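Local coordinates for CRISPR-associated protein,CRISPR-associated endonuclease Cas9 (Corynebacterium diphtheriae, PDB 6JOO), which cuts invading DNA as an RNA-guided CRISPR endonuclease, using a RuvC-like and an HNH nuclease domain, one for each strand of the target, at residues T663-Q675 and H719-V731. Numbering follows the deposited sequence.
Sequences TIGKLSKVKLSSQ and HVYAGDNIGLFPV. With ZN (zinc ion), chain F; nucleotides of chain B; nucleotides of chain D.
S673 grips a single acceptor, the carbonyl oxygen of A722, twice. Its N lies 3.1 Å from A722 O, in the carbonyl plane on a lone pair, while its OG, also 3.1 Å from A722 O, comes in tilted out of that plane. The hydroxyl gets there because chi1 (54°) sets OG between the backbone N and the carbonyl carbon. This clasp joins two type I turns, K671 to S674 and Y721 to D724. Next to it, L672 N donates to D724 O (2.9 Å), and D724 OD2 turns back to take Y721 N within its own turn.

From there 668-671 and 725-728 run antiparallel. The hydrogen-bonded pairs are V670 with I726 and S668 with L728, each closed by two backbone bonds. K671 and N725 form a non-hydrogen-bonded pair, and the N725 amide lies across the lysine stems: OD1 is 3.4 Å from K671 CG, and ND2 faces K669 CB.

Apolar contacts close both ends. L672 CD1 packs on V720 CG1 at 3.6 Å, beside the backbone of Y721. L667, with CG swung away from its backbone N (chi1 -151°), reaches along the other segment from G727 to F729: CD2 is 3.7 Å from G727 CA, and CD1 meets F729 CD1 obliquely at 3.6 Å.

At one extremity H719 ND1 binds zinc together with H712; at the other, T663 N and OG1 both hold a phosphate oxygen of DG9 of chain D, and K666 NZ makes a salt bridge to an RNA phosphate. Both segments lie in the C-terminal Cas9 piece of the engineered chain. The arrangement is a two-stranded antiparallel ribbon, closed by a long connection and not by a tight hairpin turn, within the Cas9 beta-hairpin domain; its flanking residues touch nucleic acid at one end and the zinc site at the other.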
ATOM      1  N   THR A 663      -0.319 -17.878  -8.079  1.00 64.59           N
ATOM      2  CA  THR A 663      -0.817 -19.221  -8.337  1.00 83.45           C
ATOM      3  C   THR A 663       0.336 -20.219  -8.387  1.00 67.97           C
ATOM      4  O   THR A 663       1.387 -19.948  -8.974  1.00 61.41           O
ATOM      5  CB  THR A 663      -1.604 -19.252  -9.649  1.00 74.91           C
ATOM      6  OG1 THR A 663      -2.555 -18.177  -9.658  1.00 72.71           O
ATOM      7  CG2 THR A 663      -2.348 -20.568  -9.796  1.00 72.08           C
ATOM      8  N   ILE A 664       0.137 -21.373  -7.754  1.00 70.88           N
ATOM      9  CA  ILE A 664       1.147 -22.421  -7.671  1.00 71.67           C
ATOM     10  C   ILE A 664       0.693 -23.594  -8.527  1.00 76.46           C
ATOM     11  O   ILE A 664      -0.459 -24.035  -8.428  1.00 76.43           O
ATOM     12  CB  ILE A 664       1.382 -22.862  -6.215  1.00 81.02           C
ATOM     13  CG1 ILE A 664       1.655 -21.646  -5.328  1.00 85.13           C
ATOM     14  CG2 ILE A 664       2.536 -23.848  -6.136  1.00 69.20           C
ATOM     15  CD1 ILE A 664       1.745 -21.979  -3.858  1.00103.75           C
ATOM     16  N   GLY A 665       1.594 -24.097  -9.366  1.00 67.98           N
ATOM     17  CA  GLY A 665       1.271 -25.205 -10.244  1.00 71.77           C
ATOM     18  C   GLY A 665       2.084 -26.444  -9.940  1.00 83.49           C
ATOM     19  O   GLY A 665       3.139 -26.360  -9.306  1.00 83.64           O
ATOM     20  N   LYS A 666       1.604 -27.604 -10.380  1.00 77.98           N
ATOM     21  CA  LYS A 666       2.332 -28.841 -10.141  1.00 66.63           C
ATOM     22  C   LYS A 666       3.616 -28.860 -10.957  1.00 62.57           C
ATOM     23  O   LYS A 666       3.630 -28.497 -12.136  1.00 70.31           O
ATOM     24  CB  LYS A 666       1.470 -30.053 -10.494  1.00 56.67           C
ATOM     25  CG  LYS A 666       0.226 -30.238  -9.634  1.00 63.55           C
ATOM     26  CD  LYS A 666      -0.697 -31.288 -10.247  1.00 96.66           C
ATOM     27  CE  LYS A 666      -1.855 -31.641  -9.326  1.00118.20           C
ATOM     28  NZ  LYS A 666      -1.411 -32.438  -8.147  1.00129.33           N
ATOM     29  N   LEU A 667       4.702 -29.281 -10.320  1.00 86.09           N
ATOM     30  CA  LEU A 667       5.967 -29.438 -11.014  1.00 87.77           C
ATOM     31  C   LEU A 667       5.947 -30.710 -11.860  1.00 94.88           C
ATOM     32  O   LEU A 667       5.114 -31.600 -11.671  1.00102.09           O
ATOM     33  CB  LEU A 667       7.117 -29.482 -10.010  1.00 87.59           C
ATOM     34  CG  LEU A 667       8.475 -28.967 -10.478  1.00 89.52           C
ATOM     35  CD1 LEU A 667       8.373 -27.508 -10.880  1.00 76.93           C
ATOM     36  CD2 LEU A 667       9.500 -29.147  -9.376  1.00 88.13           C
ATOM     37  N   SER A 668       6.874 -30.784 -12.810  1.00 79.85           N
ATOM     38  CA  SER A 668       7.027 -31.958 -13.662  1.00 72.30           C
ATOM     39  C   SER A 668       8.230 -32.760 -13.189  1.00 85.65           C
ATOM     40  O   SER A 668       9.361 -32.263 -13.207  1.00104.54           O
ATOM     41  CB  SER A 668       7.190 -31.565 -15.130  1.00 65.38           C
ATOM     42  OG  SER A 668       5.956 -31.149 -15.683  1.00 83.85           O
ATOM     43  N   LYS A 669       7.985 -33.998 -12.775  1.00 73.62           N
ATOM     44  CA  LYS A 669       9.024 -34.871 -12.251  1.00 87.80           C
ATOM     45  C   LYS A 669       9.403 -35.902 -13.307  1.00 92.65           C
ATOM     46  O   LYS A 669       8.533 -36.583 -13.859  1.00 88.36           O
ATOM     47  CB  LYS A 669       8.551 -35.548 -10.963  1.00106.57           C
ATOM     48  CG  LYS A 669       7.913 -34.567  -9.988  1.00117.36           C
ATOM     49  CD  LYS A 669       7.937 -35.069  -8.556  1.00139.29           C
ATOM     50  CE  LYS A 669       7.428 -33.995  -7.604  1.00133.40           C
ATOM     51  NZ  LYS A 669       7.572 -34.395  -6.178  1.00131.37           N
ATOM     52  N   VAL A 670      10.698 -36.001 -13.590  1.00 83.74           N
ATOM     53  CA  VAL A 670      11.214 -36.833 -14.671  1.00 81.88           C
ATOM     54  C   VAL A 670      12.442 -37.577 -14.169  1.00 90.20           C
ATOM     55  O   VAL A 670      13.291 -37.002 -13.481  1.00102.18           O
ATOM     56  CB  VAL A 670      11.548 -35.984 -15.917  1.00 77.07           C
ATOM     57  CG1 VAL A 670      12.465 -36.740 -16.864  1.00 97.37           C
ATOM     58  CG2 VAL A 670      10.270 -35.572 -16.631  1.00 93.52           C
ATOM     59  N   LYS A 671      12.529 -38.863 -14.508  1.00 91.84           N
ATOM     60  CA  LYS A 671      13.673 -39.666 -14.098  1.00105.85           C
ATOM     61  C   LYS A 671      14.954 -39.127 -14.722  1.00102.95           C
ATOM     62  O   LYS A 671      14.957 -38.639 -15.857  1.00 87.64           O
ATOM     63  CB  LYS A 671      13.459 -41.129 -14.488  1.00114.74           C
ATOM     64  CG  LYS A 671      12.247 -41.770 -13.821  1.00118.96           C
ATOM     65  CD  LYS A 671      11.968 -43.159 -14.369  1.00135.73           C
ATOM     66  CE  LYS A 671      10.707 -43.751 -13.756  1.00148.68           C
ATOM     67  NZ  LYS A 671      10.353 -45.069 -14.357  1.00151.76           N
ATOM     68  N   LEU A 672      16.049 -39.213 -13.964  1.00101.42           N
ATOM     69  CA  LEU A 672      17.321 -38.660 -14.416  1.00100.42           C
ATOM     70  C   LEU A 672      17.822 -39.352 -15.680  1.00110.13           C
ATOM     71  O   LEU A 672      18.499 -38.726 -16.503  1.00 93.58           O
ATOM     72  CB  LEU A 672      18.357 -38.769 -13.296  1.00102.59           C
ATOM     73  CG  LEU A 672      19.633 -37.927 -13.362  1.00104.46           C
ATOM     74  CD1 LEU A 672      20.167 -37.730 -11.962  1.00101.60           C
ATOM     75  CD2 LEU A 672      20.702 -38.571 -14.231  1.00124.22           C
ATOM     76  N   SER A 673      17.497 -40.633 -15.855  1.00114.23           N
ATOM     77  CA  SER A 673      17.967 -41.394 -17.006  1.00107.74           C
ATOM     78  C   SER A 673      17.283 -40.998 -18.306  1.00 97.83           C
ATOM     79  O   SER A 673      17.634 -41.546 -19.356  1.00120.87           O
ATOM     80  CB  SER A 673      17.771 -42.889 -16.753  1.00118.72           C
ATOM     81  OG  SER A 673      16.424 -43.172 -16.415  1.00127.18           O
ATOM     82  N   SER A 674      16.331 -40.073 -18.268  1.00105.13           N
ATOM     83  CA  SER A 674      15.589 -39.696 -19.459  1.00109.81           C
ATOM     84  C   SER A 674      16.431 -38.806 -20.369  1.00112.03           C
ATOM     85  O   SER A 674      17.419 -38.196 -19.950  1.00111.56           O
ATOM     86  CB  SER A 674      14.295 -38.979 -19.072  1.00101.97           C
ATOM     87  OG  SER A 674      13.619 -38.482 -20.214  1.00122.54           O
ATOM     88  N   GLN A 675      16.029 -38.744 -21.636  1.00111.27           N
ATOM     89  CA  GLN A 675      16.679 -37.852 -22.585  1.00101.44           C
ATOM     90  C   GLN A 675      16.281 -36.412 -22.285  1.00104.53           C
ATOM     91  O   GLN A 675      15.103 -36.121 -22.049  1.00103.73           O
ATOM     92  CB  GLN A 675      16.294 -38.228 -24.015  1.00101.31           C
ATOM     93  CG  GLN A 675      17.011 -37.427 -25.087  1.00104.14           C
ATOM     94  CD  GLN A 675      16.635 -37.860 -26.489  1.00128.74           C
ATOM     95  OE1 GLN A 675      15.595 -38.485 -26.702  1.00131.32           O
ATOM     96  NE2 GLN A 675      17.483 -37.534 -27.456  1.00135.70           N
ATOM     97  N   HIS A 719      23.690 -36.539  -3.905  1.00116.31           N
ATOM     98  CA  HIS A 719      23.818 -37.378  -5.086  1.00125.40           C
ATOM     99  C   HIS A 719      22.446 -37.830  -5.568  1.00115.86           C
ATOM    100  O   HIS A 719      21.556 -38.126  -4.766  1.00127.28           O
ATOM    101  CB  HIS A 719      24.696 -38.593  -4.785  1.00144.03           C
ATOM    102  CG  HIS A 719      26.158 -38.284  -4.730  1.00145.41           C
ATOM    103  ND1 HIS A 719      27.074 -38.882  -5.567  1.00151.01           N
ATOM    104  CD2 HIS A 719      26.863 -37.431  -3.948  1.00141.73           C
ATOM    105  CE1 HIS A 719      28.280 -38.417  -5.301  1.00154.91           C
ATOM    106  NE2 HIS A 719      28.181 -37.535  -4.323  1.00150.15           N
ATOM    107  N   VAL A 720      22.276 -37.874  -6.887  1.00122.77           N
ATOM    108  CA  VAL A 720      21.029 -38.302  -7.511  1.00116.82           C
ATOM    109  C   VAL A 720      21.363 -39.327  -8.585  1.00120.39           C
ATOM    110  O   VAL A 720      22.183 -39.059  -9.470  1.00106.12           O
ATOM    111  CB  VAL A 720      20.251 -37.115  -8.117  1.00103.69           C
ATOM    112  CG1 VAL A 720      18.899 -37.574  -8.620  1.00108.40           C
ATOM    113  CG2 VAL A 720      20.078 -36.004  -7.095  1.00102.47           C
ATOM    114  N   TYR A 721      20.734 -40.496  -8.506  1.00123.97           N
ATOM    115  CA  TYR A 721      20.993 -41.573  -9.448  1.00132.23           C
ATOM    116  C   TYR A 721      20.042 -41.488 -10.641  1.00108.33           C
ATOM    117  O   TYR A 721      19.094 -40.701 -10.663  1.00 94.91           O
ATOM    118  CB  TYR A 721      20.869 -42.932  -8.758  1.00149.37           C
ATOM    119  CG  TYR A 721      22.013 -43.253  -7.821  1.00154.75           C
ATOM    120  CD1 TYR A 721      22.025 -42.773  -6.519  1.00152.22           C
ATOM    121  CD2 TYR A 721      23.079 -44.041  -8.239  1.00161.23           C
ATOM    122  CE1 TYR A 721      23.068 -43.064  -5.659  1.00164.86           C
ATOM    123  CE2 TYR A 721      24.125 -44.338  -7.386  1.00170.15           C
ATOM    124  CZ  TYR A 721      24.114 -43.847  -6.098  1.00174.69           C
ATOM    125  OH  TYR A 721      25.153 -44.140  -5.245  1.00185.95           O
ATOM    126  N   ALA A 722      20.310 -42.324 -11.647  1.00109.25           N
ATOM    127  CA  ALA A 722      19.510 -42.304 -12.865  1.00113.32           C
ATOM    128  C   ALA A 722      18.081 -42.781 -12.636  1.00108.00           C
ATOM    129  O   ALA A 722      17.221 -42.554 -13.494  1.00 92.88           O
ATOM    130  CB  ALA A 722      20.175 -43.157 -13.945  1.00134.41           C
ATOM    131  N   GLY A 723      17.808 -43.438 -11.512  1.00103.26           N
ATOM    132  CA  GLY A 723      16.475 -43.902 -11.199  1.00 99.32           C
ATOM    133  C   GLY A 723      15.650 -42.962 -10.354  1.00 93.29           C
ATOM    134  O   GLY A 723      14.541 -43.318  -9.942  1.00 87.39           O
ATOM    135  N   ASP A 724      16.157 -41.766 -10.079  1.00 96.89           N
ATOM    136  CA  ASP A 724      15.467 -40.794  -9.248  1.00 79.21           C
ATOM    137  C   ASP A 724      14.792 -39.736 -10.111  1.00 97.67           C
ATOM    138  O   ASP A 724      15.222 -39.450 -11.232  1.00 80.87           O
ATOM    139  CB  ASP A 724      16.439 -40.125  -8.275  1.00 99.88           C
ATOM    140  CG  ASP A 724      17.099 -41.112  -7.337  1.00119.08           C
ATOM    141  OD1 ASP A 724      16.377 -41.924  -6.724  1.00138.74           O
ATOM    142  OD2 ASP A 724      18.343 -41.081  -7.215  1.00122.09           O
ATOM    143  N   ASN A 725      13.726 -39.153  -9.568  1.00103.58           N
ATOM    144  CA  ASN A 725      13.013 -38.077 -10.239  1.00 83.23           C
ATOM    145  C   ASN A 725      13.696 -36.738  -9.996  1.00 87.58           C
ATOM    146  O   ASN A 725      14.219 -36.475  -8.909  1.00 96.69           O
ATOM    147  CB  ASN A 725      11.569 -38.009  -9.746  1.00 71.90           C
ATOM    148  CG  ASN A 725      10.656 -38.959 -10.481  1.00 91.67           C
ATOM    149  OD1 ASN A 725      11.103 -39.755 -11.307  1.00106.11           O
ATOM    150  ND2 ASN A 725       9.366 -38.883 -10.185  1.00 98.82           N
ATOM    151  N   ILE A 726      13.684 -35.886 -11.016  1.00102.59           N
ATOM    152  CA  ILE A 726      14.146 -34.511 -10.894  1.00 84.24           C
ATOM    153  C   ILE A 726      13.021 -33.595 -11.348  1.00 81.06           C
ATOM    154  O   ILE A 726      12.187 -33.963 -12.178  1.00 79.53           O
ATOM    155  CB  ILE A 726      15.439 -34.249 -11.699  1.00 73.89           C
ATOM    156  CG1 ILE A 726      15.166 -34.285 -13.201  1.00 74.64           C
ATOM    157  CG2 ILE A 726      16.499 -35.275 -11.346  1.00 83.14           C
ATOM    158  CD1 ILE A 726      16.369 -33.901 -14.030  1.00 72.55           C
ATOM    159  N   GLY A 727      12.993 -32.386 -10.779  1.00107.75           N
ATOM    160  CA  GLY A 727      11.912 -31.455 -11.041  1.00 94.55           C
ATOM    161  C   GLY A 727      12.237 -30.511 -12.179  1.00 86.43           C
ATOM    162  O   GLY A 727      13.295 -29.876 -12.192  1.00 99.25           O
ATOM    163  N   LEU A 728      11.319 -30.420 -13.138  1.00 69.27           N
ATOM    164  CA  LEU A 728      11.435 -29.492 -14.250  1.00 69.44           C
ATOM    165  C   LEU A 728      10.166 -28.659 -14.343  1.00 68.96           C
ATOM    166  O   LEU A 728       9.074 -29.123 -14.001  1.00 57.89           O
ATOM    167  CB  LEU A 728      11.666 -30.216 -15.582  1.00 54.36           C
ATOM    168  CG  LEU A 728      12.819 -31.213 -15.673  1.00 70.54           C
ATOM    169  CD1 LEU A 728      12.864 -31.796 -17.070  1.00 73.75           C
ATOM    170  CD2 LEU A 728      14.144 -30.563 -15.325  1.00 57.83           C
ATOM    171  N   PHE A 729      10.318 -27.429 -14.805  1.00 79.35           N
ATOM    172  CA  PHE A 729       9.162 -26.564 -14.990  1.00 65.24           C
ATOM    173  C   PHE A 729       8.356 -27.037 -16.193  1.00 82.08           C
ATOM    174  O   PHE A 729       8.928 -27.283 -17.262  1.00 86.43           O
ATOM    175  CB  PHE A 729       9.602 -25.117 -15.184  1.00 65.01           C
ATOM    176  CG  PHE A 729      10.183 -24.488 -13.952  1.00 74.54           C
ATOM    177  CD1 PHE A 729       9.583 -24.662 -12.716  1.00 82.37           C
ATOM    178  CD2 PHE A 729      11.333 -23.722 -14.030  1.00 75.48           C
ATOM    179  CE1 PHE A 729      10.119 -24.080 -11.581  1.00 67.50           C
ATOM    180  CE2 PHE A 729      11.874 -23.139 -12.902  1.00 51.88           C
ATOM    181  CZ  PHE A 729      11.267 -23.319 -11.676  1.00 53.73           C
ATOM    182  N   PRO A 730       7.034 -27.178 -16.067  1.00 77.79           N
ATOM    183  CA  PRO A 730       6.228 -27.641 -17.207  1.00 61.48           C
ATOM    184  C   PRO A 730       6.037 -26.594 -18.289  1.00 62.50           C
ATOM    185  O   PRO A 730       5.517 -26.931 -19.361  1.00 87.68           O
ATOM    186  CB  PRO A 730       4.890 -28.007 -16.557  1.00 73.10           C
ATOM    187  CG  PRO A 730       4.804 -27.100 -15.379  1.00 75.96           C
ATOM    188  CD  PRO A 730       6.213 -26.949 -14.865  1.00 75.54           C
ATOM    189  N   VAL A 731       6.429 -25.346 -18.048  1.00 53.80           N
ATOM    190  CA  VAL A 731       6.234 -24.267 -19.004  1.00 46.09           C
ATOM    191  C   VAL A 731       7.580 -23.628 -19.313  1.00 46.97           C
ATOM    192  O   VAL A 731       8.544 -23.747 -18.554  1.00 59.10           O
ATOM    193  CB  VAL A 731       5.240 -23.210 -18.485  1.00 52.06           C
ATOM    194  CG1 VAL A 731       3.861 -23.823 -18.317  1.00 56.65           C
ATOM    195  CG2 VAL A 731       5.732 -22.629 -17.168  1.00 54.22           C
TER
HETATM  196 ZN    ZN F1102      27.784 -40.112  -7.041  1.00121.46          ZN
ATOM    197  P     U B  23      -3.083 -27.219  -7.262  1.00 94.76           P
ATOM    198  OP1   U B  23      -2.995 -27.700  -8.665  1.00 94.56           O
ATOM    199  OP2   U B  23      -4.144 -27.746  -6.368  1.00 99.07           O
ATOM    200  O5'   U B  23      -1.682 -27.501  -6.566  1.00 91.03           O
ATOM    201  C5'   U B  23      -0.470 -27.110  -7.192  1.00 86.55           C
ATOM    202  C4'   U B  23       0.673 -27.105  -6.211  1.00 83.58           C
ATOM    203  O4'   U B  23       0.408 -26.150  -5.150  1.00 81.24           O
ATOM    204  C3'   U B  23       0.920 -28.409  -5.471  1.00 86.05           C
ATOM    205  O3'   U B  23       1.637 -29.363  -6.236  1.00 86.83           O
ATOM    206  C2'   U B  23       1.657 -27.944  -4.222  1.00 83.17           C
ATOM    207  O2'   U B  23       3.019 -27.675  -4.517  1.00 80.31           O
ATOM    208  C1'   U B  23       0.957 -26.616  -3.935  1.00 80.82           C
ATOM    209  N1    U B  23      -0.129 -26.768  -2.942  1.00 83.59           N
ATOM    210  C2    U B  23       0.221 -26.878  -1.607  1.00 82.32           C
ATOM    211  O2    U B  23       1.376 -26.854  -1.211  1.00 79.48           O
ATOM    212  N3    U B  23      -0.837 -27.018  -0.743  1.00 84.05           N
ATOM    213  C4    U B  23      -2.177 -27.058  -1.066  1.00 86.93           C
ATOM    214  O4    U B  23      -3.015 -27.191  -0.171  1.00 88.05           O
ATOM    215  C5    U B  23      -2.453 -26.937  -2.465  1.00 88.50           C
ATOM    216  C6    U B  23      -1.445 -26.801  -3.331  1.00 86.74           C
TER
ATOM    217  P    DG D   9      -1.624 -14.815 -10.021  1.00 76.16           P
ATOM    218  OP1  DG D   9      -0.855 -13.869  -9.182  1.00 73.95           O
ATOM    219  OP2  DG D   9      -1.007 -16.087 -10.460  1.00 75.43           O
ATOM    220  O5'  DG D   9      -3.000 -15.185  -9.293  1.00 81.52           O
ATOM    221  C5'  DG D   9      -3.711 -14.206  -8.540  1.00 84.62           C
ATOM    222  C4'  DG D   9      -5.096 -14.713  -8.188  1.00 86.82           C
ATOM    223  O4'  DG D   9      -4.978 -15.880  -7.349  1.00 85.58           O
ATOM    224  C3'  DG D   9      -5.954 -13.743  -7.400  1.00 87.99           C
ATOM    225  O3'  DG D   9      -6.672 -12.917  -8.297  1.00 91.28           O
ATOM    226  C2'  DG D   9      -6.896 -14.668  -6.631  1.00 88.21           C
ATOM    227  C1'  DG D   9      -6.067 -15.940  -6.449  1.00 86.21           C
ATOM    228  N9   DG D   9      -5.542 -16.108  -5.099  1.00 84.62           N
ATOM    229  C8   DG D   9      -4.277 -15.804  -4.659  1.00 82.89           C
ATOM    230  N7   DG D   9      -4.091 -16.067  -3.395  1.00 82.89           N
ATOM    231  C5   DG D   9      -5.312 -16.579  -2.974  1.00 84.80           C
ATOM    232  C6   DG D   9      -5.715 -17.039  -1.698  1.00 85.54           C
ATOM    233  O6   DG D   9      -5.048 -17.088  -0.654  1.00 84.73           O
ATOM    234  N1   DG D   9      -7.039 -17.476  -1.704  1.00 87.32           N
ATOM    235  C2   DG D   9      -7.865 -17.464  -2.804  1.00 88.30           C
ATOM    236  N2   DG D   9      -9.112 -17.923  -2.620  1.00 90.18           N
ATOM    237  N3   DG D   9      -7.498 -17.035  -4.002  1.00 88.03           N
ATOM    238  C4   DG D   9      -6.214 -16.610  -4.012  1.00 85.80           C
TER
ATOM    239  P     C B  22      -8.089 -25.582  -5.400  1.00 95.37           P
ATOM    240  OP1   C B  22      -8.508 -26.247  -6.661  1.00 98.28           O
ATOM    241  OP2   C B  22      -8.256 -26.291  -4.105  1.00 96.96           O
ATOM    242  O5'   C B  22      -6.556 -25.174  -5.545  1.00 89.22           O
ATOM    243  C5'   C B  22      -6.115 -24.400  -6.651  1.00 84.44           C
ATOM    244  C4'   C B  22      -4.713 -23.883  -6.445  1.00 78.82           C
ATOM    245  O4'   C B  22      -4.675 -22.987  -5.306  1.00 75.65           O
ATOM    246  C3'   C B  22      -3.658 -24.928  -6.124  1.00 78.51           C
ATOM    247  O3'   C B  22      -3.196 -25.617  -7.273  1.00 78.30           O
ATOM    248  C2'   C B  22      -2.581 -24.108  -5.425  1.00 73.29           C
ATOM    249  O2'   C B  22      -1.799 -23.401  -6.375  1.00 71.41           O
ATOM    250  C1'   C B  22      -3.426 -23.091  -4.653  1.00 72.84           C
ATOM    251  N1    C B  22      -3.649 -23.488  -3.242  1.00 74.27           N
ATOM    252  C2    C B  22      -2.614 -23.331  -2.306  1.00 73.87           C
ATOM    253  O2    C B  22      -1.521 -22.870  -2.668  1.00 71.55           O
ATOM    254  N3    C B  22      -2.819 -23.688  -1.017  1.00 74.93           N
ATOM    255  C4    C B  22      -3.999 -24.179  -0.643  1.00 77.42           C
ATOM    256  N4    C B  22      -4.155 -24.517   0.640  1.00 79.28           N
ATOM    257  C5    C B  22      -5.069 -24.348  -1.568  1.00 78.47           C
ATOM    258  C6    C B  22      -4.855 -23.990  -2.841  1.00 76.54           C
TER